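Local coordinates for protein putative glutathionylspermidine synthase (Methylobacillus flagellatus, PDB 3N6X) that is probably an ATP-dependent ligase of the circularly permuted ATP-grasp type, related to glutathionylspermidine synthases, at residues Leu246-Gly249 against Gln250-Phe253. Numbering follows the deposited sequence.
Sequences LVEG and QDLF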
ATOM      1  N   LEU A 246      -4.644  17.653 -13.541  1.00 30.94           N
ATOM      2  CA  LEU A 246      -4.075  16.380 -13.931  1.00 30.46           C
ATOM      3  C   LEU A 246      -3.234  16.644 -15.180  1.00 36.43           C
ATOM      4  O   LEU A 246      -3.778  17.032 -16.224  1.00 37.38           O
ATOM      5  CB  LEU A 246      -5.200  15.374 -14.239  1.00 30.35           C
ATOM      6  CG  LEU A 246      -4.765  13.945 -14.603  1.00 32.70           C
ATOM      7  CD1 LEU A 246      -4.255  13.206 -13.388  1.00 31.33           C
ATOM      8  CD2 LEU A 246      -5.920  13.177 -15.235  1.00 31.27           C
ATOM      9  N   VAL A 247      -1.908  16.529 -15.058  1.00 31.58           N
ATOM     10  CA  VAL A 247      -1.011  16.841 -16.159  1.00 30.67           C
ATOM     11  C   VAL A 247      -0.192  15.640 -16.613  1.00 35.25           C
ATOM     12  O   VAL A 247       0.032  14.707 -15.846  1.00 35.34           O
ATOM     13  CB  VAL A 247      -0.082  18.057 -15.832  1.00 34.42           C
ATOM     14  CG1 VAL A 247      -0.887  19.342 -15.615  1.00 33.46           C
ATOM     15  CG2 VAL A 247       0.827  17.761 -14.625  1.00 34.57           C
ATOM     16  N   GLU A 248       0.288  15.700 -17.862  1.00 31.61           N
ATOM     17  CA  GLU A 248       1.232  14.755 -18.450  1.00 30.31           C
ATOM     18  C   GLU A 248       2.529  15.526 -18.683  1.00 33.06           C
ATOM     19  O   GLU A 248       2.535  16.754 -18.565  1.00 32.28           O
ATOM     20  CB  GLU A 248       0.677  14.178 -19.766  1.00 30.78           C
ATOM     21  CG  GLU A 248      -0.414  13.145 -19.523  1.00 34.66           C
ATOM     22  CD  GLU A 248      -1.168  12.661 -20.749  1.00 51.02           C
ATOM     23  OE1 GLU A 248      -0.581  12.651 -21.856  1.00 44.69           O
ATOM     24  OE2 GLU A 248      -2.332  12.230 -20.588  1.00 43.55           O
ATOM     25  N   GLY A 249       3.623  14.816 -18.919  1.00 30.27           N
ATOM     26  CA  GLY A 249       4.939  15.430 -19.085  1.00 30.18           C
ATOM     27  C   GLY A 249       4.968  16.633 -20.015  1.00 34.04           C
ATOM     28  O   GLY A 249       5.495  17.698 -19.653  1.00 33.32           O
ATOM     29  N   GLN A 250       4.354  16.489 -21.199  1.00 30.90           N
ATOM     30  CA  GLN A 250       4.339  17.524 -22.248  1.00 31.36           C
ATOM     31  C   GLN A 250       3.592  18.805 -21.856  1.00 35.60           C
ATOM     32  O   GLN A 250       3.783  19.835 -22.501  1.00 37.46           O
ATOM     33  CB  GLN A 250       3.821  16.947 -23.590  1.00 33.12           C
ATOM     34  CG  GLN A 250       2.357  16.446 -23.552  1.00 56.53           C
ATOM     35  CD  GLN A 250       2.203  14.998 -23.100  1.00 81.18           C
ATOM     36  OE1 GLN A 250       3.138  14.358 -22.565  1.00 75.49           O
ATOM     37  NE2 GLN A 250       1.001  14.459 -23.282  1.00 70.91           N
ATOM     38  N   ASP A 251       2.771  18.747 -20.779  1.00 30.24           N
ATOM     39  CA  ASP A 251       1.994  19.891 -20.264  1.00 29.00           C
ATOM     40  C   ASP A 251       2.841  20.832 -19.411  1.00 32.19           C
ATOM     41  O   ASP A 251       2.402  21.946 -19.091  1.00 31.14           O
ATOM     42  CB  ASP A 251       0.790  19.392 -19.451  1.00 30.34           C
ATOM     43  CG  ASP A 251      -0.196  18.603 -20.273  1.00 38.59           C
ATOM     44  OD1 ASP A 251      -0.389  18.953 -21.458  1.00 41.00           O
ATOM     45  OD2 ASP A 251      -0.778  17.622 -19.733  1.00 37.54           O
ATOM     46  N   LEU A 252       4.041  20.377 -19.027  1.00 28.86           N
ATOM     47  CA  LEU A 252       4.962  21.116 -18.171  1.00 27.93           C
ATOM     48  C   LEU A 252       6.269  21.361 -18.894  1.00 32.35           C
ATOM     49  O   LEU A 252       6.605  20.645 -19.838  1.00 32.43           O
ATOM     50  CB  LEU A 252       5.253  20.312 -16.868  1.00 27.18           C
ATOM     51  CG  LEU A 252       4.047  19.854 -16.044  1.00 29.71           C
ATOM     52  CD1 LEU A 252       4.497  19.000 -14.850  1.00 28.68           C
ATOM     53  CD2 LEU A 252       3.210  21.035 -15.582  1.00 27.51           C
ATOM     54  N   PHE A 253       7.022  22.349 -18.439  1.00 27.36           N
ATOM     55  CA  PHE A 253       8.336  22.625 -18.986  1.00 26.66           C
ATOM     56  C   PHE A 253       9.167  23.308 -17.940  1.00 31.30           C
ATOM     57  O   PHE A 253       8.624  23.915 -17.016  1.00 29.49           O
ATOM     58  CB  PHE A 253       8.270  23.449 -20.319  1.00 27.82           C
ATOM     59  CG  PHE A 253       7.730  24.857 -20.189  1.00 27.81           C
ATOM     60  CD1 PHE A 253       8.581  25.924 -19.917  1.00 28.49           C
ATOM     61  CD2 PHE A 253       6.367  25.119 -20.352  1.00 28.31           C
ATOM     62  CE1 PHE A 253       8.077  27.216 -19.755  1.00 29.21           C
ATOM     63  CE2 PHE A 253       5.865  26.416 -20.204  1.00 30.14           C
ATOM     64  CZ  PHE A 253       6.722  27.456 -19.912  1.00 28.72           C
TER
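E248 and D251 pair through their backbones where a 3-10 turn links strand 245-247 to strand 252-254: D251 N reaches E248 O over 3.0 Å, and one residue on L252 N meets G249 O at 3.1 Å. Two successive i to i+3 bonds of this kind make a compact corner. The corner illustrates how a side chain can add a second ring to the one the backbone closes. With CG anti to its own carbonyl carbon (chi1 -63°), D251 turns back along the chain, and its OD2 takes the amide hydrogen of E248 at 2.9 Å in a nearly straight bond (169°), received on the anti side and tilted out of the carboxylate plane. Backbone and side chain of D251 thus grip both the N and the O of E248. With an alanine here, E248 N would probably lose its side-chain acceptor, and the turn would be left to its backbone bonds. On the buried side, V247 and L252 cross at about a right angle, V247 CG2 to L252 CD1 3.9 Å, and both touch M261 of strand 259-261, which pairs with strand 252-254. On the more exposed side E248 and Q250 run side by side; the glutamine chain bends at chi2, bringing Q250 NE2 to 2.8 Å from E248 OE1 in a bent bond that reaches the anti side of this oxygen, with amide and carboxylate planes 76° apart.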